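Local coordinates for hemin ABC transporter, periplasmic hemin-binding protein HutB (Vibrio cholerae, PDB 5KHL) that probably binds hemin in the periplasm and delivers it to an ABC transporter of the inner membrane for uptake into the cell, at residues I101-R113 with L250-A262. Numbering follows the deposited sequence.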
loop_
_atom_site.group_PDB
_atom_site.type_symbol
_atom_site.label_atom_id
_atom_site.label_comp_id
_atom_site.label_asym_id
_atom_site.label_seq_id
_atom_site.Cartn_x
_atom_site.Cartn_y
_atom_site.Cartn_z
ATOM N N ILE A 101 8.733 -7.960 9.150
ATOM C CA ILE A 101 7.671 -8.662 8.471
ATOM C C ILE A 101 7.742 -8.279 6.992
ATOM O O ILE A 101 8.408 -7.305 6.659
ATOM C CB ILE A 101 6.320 -8.292 9.162
ATOM C CG1 ILE A 101 5.568 -9.546 9.556
ATOM C CG2 ILE A 101 5.490 -7.248 8.383
ATOM C CD1 ILE A 101 6.236 -10.266 10.668
ATOM N N ASN A 102 7.075 -9.023 6.104
ATOM C CA ASN A 102 7.208 -8.796 4.655
ATOM C C ASN A 102 6.769 -7.409 4.175
ATOM O O ASN A 102 5.750 -6.912 4.601
ATOM C CB ASN A 102 6.409 -9.850 3.876
ATOM C CG ASN A 102 6.621 -9.755 2.354
ATOM O OD1 ASN A 102 6.009 -8.916 1.677
ATOM N ND2 ASN A 102 7.489 -10.626 1.815
ATOM N N SER A 103 7.511 -6.806 3.251
ATOM C CA SER A 103 7.020 -5.598 2.593
ATOM C C SER A 103 7.283 -5.523 1.067
ATOM O O SER A 103 7.467 -4.415 0.552
ATOM C CB SER A 103 7.598 -4.348 3.280
ATOM O OG SER A 103 8.997 -4.423 3.464
ATOM N N ASP A 104 7.290 -6.668 0.361
ATOM C CA ASP A 104 7.265 -6.708 -1.125
ATOM C C ASP A 104 6.048 -6.053 -1.719
ATOM O O ASP A 104 5.013 -5.954 -1.079
ATOM C CB ASP A 104 7.227 -8.135 -1.711
ATOM C CG ASP A 104 8.209 -9.045 -1.100
ATOM O OD1 ASP A 104 9.312 -8.586 -0.740
ATOM O OD2 ASP A 104 7.877 -10.237 -0.996
ATOM N N SER A 105 6.160 -5.738 -3.001
ATOM C CA SER A 105 5.026 -5.320 -3.792
ATOM C C SER A 105 4.330 -6.512 -4.476
ATOM O O SER A 105 3.474 -6.326 -5.333
ATOM C CB SER A 105 5.489 -4.310 -4.825
ATOM O OG SER A 105 6.595 -4.818 -5.528
ATOM N N THR A 106 4.673 -7.733 -4.086
ATOM C CA THR A 106 4.122 -8.896 -4.770
ATOM C C THR A 106 2.924 -9.519 -4.067
ATOM O O THR A 106 2.801 -9.466 -2.861
ATOM C CB THR A 106 5.179 -9.987 -4.935
ATOM O OG1 THR A 106 5.351 -10.658 -3.684
ATOM C CG2 THR A 106 6.495 -9.386 -5.387
ATOM N N PRO A 107 2.037 -10.140 -4.834
ATOM C CA PRO A 107 0.986 -10.942 -4.205
ATOM C C PRO A 107 1.511 -12.006 -3.228
ATOM O O PRO A 107 0.891 -12.237 -2.190
ATOM C CB PRO A 107 0.297 -11.596 -5.401
ATOM C CG PRO A 107 0.538 -10.640 -6.527
ATOM C CD PRO A 107 1.893 -10.075 -6.302
ATOM N N GLN A 108 2.629 -12.652 -3.527
ATOM C CA GLN A 108 3.109 -13.680 -2.598
ATOM C C GLN A 108 3.595 -13.015 -1.313
ATOM O O GLN A 108 3.565 -13.623 -0.242
ATOM C CB GLN A 108 4.208 -14.557 -3.218
ATOM C CG GLN A 108 5.383 -13.826 -3.835
ATOM C CD GLN A 108 5.161 -13.421 -5.297
ATOM O OE1 GLN A 108 4.040 -13.087 -5.724
ATOM N NE2 GLN A 108 6.244 -13.436 -6.070
ATOM N N GLY A 109 4.024 -11.758 -1.433
ATOM C CA GLY A 109 4.434 -10.995 -0.280
ATOM C C GLY A 109 3.255 -10.893 0.677
ATOM O O GLY A 109 3.416 -11.103 1.873
ATOM N N LEU A 110 2.070 -10.603 0.139
ATOM C CA LEU A 110 0.845 -10.561 0.929
ATOM C C LEU A 110 0.528 -11.900 1.599
ATOM O O LEU A 110 0.199 -11.937 2.779
ATOM C CB LEU A 110 -0.329 -10.115 0.047
ATOM C CG LEU A 110 -1.732 -10.157 0.654
ATOM C CD1 LEU A 110 -1.759 -9.462 2.027
ATOM C CD2 LEU A 110 -2.744 -9.500 -0.285
ATOM N N LEU A 111 0.629 -12.990 0.848
ATOM C CA LEU A 111 0.336 -14.304 1.401
ATOM C C LEU A 111 1.326 -14.645 2.511
ATOM O O LEU A 111 0.948 -15.213 3.529
ATOM C CB LEU A 111 0.368 -15.388 0.311
ATOM C CG LEU A 111 -0.623 -15.295 -0.849
ATOM C CD1 LEU A 111 -0.282 -16.332 -1.901
ATOM C CD2 LEU A 111 -2.053 -15.467 -0.394
ATOM N N THR A 112 2.591 -14.293 2.312
ATOM C CA THR A 112 3.631 -14.475 3.330
ATOM C C THR A 112 3.376 -13.608 4.582
ATOM O O THR A 112 3.546 -14.059 5.730
ATOM C CB THR A 112 5.034 -14.128 2.742
ATOM O OG1 THR A 112 5.307 -14.967 1.613
ATOM C CG2 THR A 112 6.128 -14.308 3.770
ATOM N N ARG A 113 2.971 -12.364 4.349
ATOM C CA ARG A 113 2.645 -11.438 5.425
ATOM C C ARG A 113 1.511 -11.984 6.289
ATOM O O ARG A 113 1.558 -11.906 7.520
ATOM C CB ARG A 113 2.280 -10.062 4.847
ATOM C CG ARG A 113 2.523 -8.880 5.802
ATOM C CD ARG A 113 2.897 -7.590 5.038
ATOM N NE ARG A 113 1.883 -7.260 4.061
ATOM C CZ ARG A 113 2.061 -7.257 2.749
ATOM N NH1 ARG A 113 3.243 -7.532 2.216
ATOM N NH2 ARG A 113 1.038 -6.962 1.976
ATOM N N LEU A 250 -1.160 1.455 -0.941
ATOM C CA LEU A 250 0.136 1.502 -1.600
ATOM C C LEU A 250 1.268 1.314 -0.596
ATOM O O LEU A 250 2.436 1.167 -0.973
ATOM C CB LEU A 250 0.313 2.833 -2.332
ATOM C CG LEU A 250 -0.797 3.330 -3.260
ATOM C CD1 LEU A 250 -0.301 4.531 -4.059
ATOM C CD2 LEU A 250 -1.319 2.232 -4.174
ATOM N N VAL A 251 0.912 1.317 0.681
ATOM C CA VAL A 251 1.894 1.303 1.759
ATOM C C VAL A 251 1.991 -0.067 2.436
ATOM O O VAL A 251 0.981 -0.650 2.828
ATOM C CB VAL A 251 1.560 2.420 2.806
ATOM C CG1 VAL A 251 1.814 1.966 4.240
ATOM C CG2 VAL A 251 2.347 3.690 2.485
ATOM N N GLY A 252 3.206 -0.596 2.532
ATOM C CA GLY A 252 3.420 -1.784 3.329
ATOM C C GLY A 252 3.767 -3.195 2.835
ATOM O O GLY A 252 4.234 -3.963 3.675
ATOM N N GLY A 253 3.547 -3.613 1.581
ATOM C CA GLY A 253 2.926 -2.899 0.483
ATOM C C GLY A 253 1.628 -3.466 -0.103
ATOM O O GLY A 253 0.588 -2.828 0.069
ATOM N N LEU A 254 1.642 -4.605 -0.810
ATOM C CA LEU A 254 0.373 -5.093 -1.417
ATOM C C LEU A 254 -0.511 -5.775 -0.391
ATOM O O LEU A 254 -0.143 -6.784 0.191
ATOM C CB LEU A 254 0.597 -6.050 -2.590
ATOM C CG LEU A 254 -0.695 -6.425 -3.370
ATOM C CD1 LEU A 254 -1.087 -5.387 -4.431
ATOM C CD2 LEU A 254 -0.637 -7.828 -4.000
ATOM N N GLY A 255 -1.695 -5.225 -0.178
ATOM C CA GLY A 255 -2.549 -5.698 0.895
ATOM C C GLY A 255 -4.010 -5.841 0.521
ATOM O O GLY A 255 -4.357 -5.875 -0.662
ATOM N N LEU A 256 -4.864 -5.925 1.541
ATOM C CA LEU A 256 -6.287 -6.158 1.341
ATOM C C LEU A 256 -6.956 -4.947 0.705
ATOM O O LEU A 256 -7.793 -5.085 -0.204
ATOM C CB LEU A 256 -6.959 -6.500 2.663
ATOM C CG LEU A 256 -6.309 -7.654 3.434
ATOM C CD1 LEU A 256 -7.143 -7.999 4.656
ATOM C CD2 LEU A 256 -6.115 -8.891 2.546
ATOM N N LYS A 257 -6.575 -3.765 1.183
ATOM C CA LYS A 257 -7.002 -2.498 0.586
ATOM C C LYS A 257 -6.553 -2.373 -0.880
ATOM O O LYS A 257 -7.301 -1.880 -1.718
ATOM C CB LYS A 257 -6.459 -1.321 1.404
ATOM C CG LYS A 257 -7.106 0.021 1.094
ATOM C CD LYS A 257 -8.585 0.040 1.486
ATOM C CE LYS A 257 -9.410 0.920 0.536
ATOM N NZ LYS A 257 -8.976 2.338 0.544
ATOM N N SER A 258 -5.332 -2.822 -1.173
ATOM C CA SER A 258 -4.815 -2.828 -2.538
ATOM C C SER A 258 -5.747 -3.591 -3.458
ATOM O O SER A 258 -6.147 -3.094 -4.507
ATOM C CB SER A 258 -3.426 -3.449 -2.600
ATOM O OG SER A 258 -2.671 -3.145 -1.449
ATOM N N LEU A 259 -6.097 -4.803 -3.046
ATOM C CA LEU A 259 -7.015 -5.645 -3.796
ATOM C C LEU A 259 -8.406 -5.008 -3.989
ATOM O O LEU A 259 -8.993 -5.107 -5.069
ATOM C CB LEU A 259 -7.150 -7.000 -3.093
ATOM C CG LEU A 259 -5.879 -7.843 -2.925
ATOM C CD1 LEU A 259 -6.245 -9.291 -2.715
ATOM C CD2 LEU A 259 -4.957 -7.704 -4.133
ATOM N N GLN A 260 -8.915 -4.369 -2.934
ATOM C CA GLN A 260 -10.200 -3.672 -2.954
ATOM C C GLN A 260 -10.203 -2.447 -3.888
ATOM O O GLN A 260 -11.136 -2.259 -4.660
ATOM C CB GLN A 260 -10.601 -3.250 -1.523
ATOM C CG GLN A 260 -12.106 -3.391 -1.193
ATOM C CD GLN A 260 -12.572 -4.839 -0.922
ATOM O OE1 GLN A 260 -11.850 -5.646 -0.327
ATOM N NE2 GLN A 260 -13.790 -5.160 -1.360
ATOM N N GLU A 261 -9.167 -1.623 -3.813
ATOM C CA GLU A 261 -8.974 -0.538 -4.781
ATOM C C GLU A 261 -8.851 -1.045 -6.200
ATOM O O GLU A 261 -9.420 -0.465 -7.114
ATOM C CB GLU A 261 -7.719 0.275 -4.464
ATOM C CG GLU A 261 -7.871 1.189 -3.285
ATOM C CD GLU A 261 -8.986 2.177 -3.486
ATOM O OE1 GLU A 261 -8.685 3.321 -3.876
ATOM O OE2 GLU A 261 -10.157 1.808 -3.258
ATOM N N ALA A 262 -8.081 -2.117 -6.373
ATOM C CA ALA A 262 -7.854 -2.701 -7.694
ATOM C C ALA A 262 -9.171 -3.088 -8.344
ATOM O O ALA A 262 -9.402 -2.742 -9.500
ATOM C CB ALA A 262 -6.909 -3.918 -7.602
HETATM O O HOH W 1 3.305 -7.662 -0.711
#
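The interface between the two lobes of this periplasmic binding protein is where the N-terminal turns of helices 107-120 and 256-269, with the loops leading into them, come together. L254 contributes the largest share of the buried surface. Its CG stands anti to the backbone N (chi1 -172°), which carries the branch obliquely across P107 in the first turn of helix 107-120, where L254 CD2 lies 3.5 Å from P107 CA and 4.0 Å from P107 CG. Further along the same turn, L110 lies over the L254-G255 backbone: L110 CB sits 3.3 Å from L254 O, while L110 CD2 approaches L259 CD1 at 4.3 Å and CD1 faces the end of L256. V134 of the long helix 125-143 touches both L110 and L256.

The guanidinium of R113, its chain bent at chi2 and chi3, lies between layers, with G252 O and G253 N over one face and L110 CA over the other. L254 and G255 lie at its edge, although the modelled approach to L254 O is too close for its details to be trusted. A water in the guanidinium plane accepts from R113 NH1 (2.9 Å) and donates to T106 O and, at a doubtfully short distance, to D104 O; its bond from L254 N is weak, making the bridge between the loops tenuous. Beside it, N102 OD1 accepts from D104 N in an Asx turn, and N102 ND2 donates to D104 OD2 from above the carboxylate plane (N-H...O angle 168°), bracing this loop. S103 CA makes a CH...O contact with G252 O, the carbonyl of the cis peptide between G252 and G253. Helix 107-120 is N-capped by T106 OG1, which accepts from G109 N. The contact joins the lobes beside helix 125-143, the single long interdomain helix characteristic of class III periplasmic binding proteins.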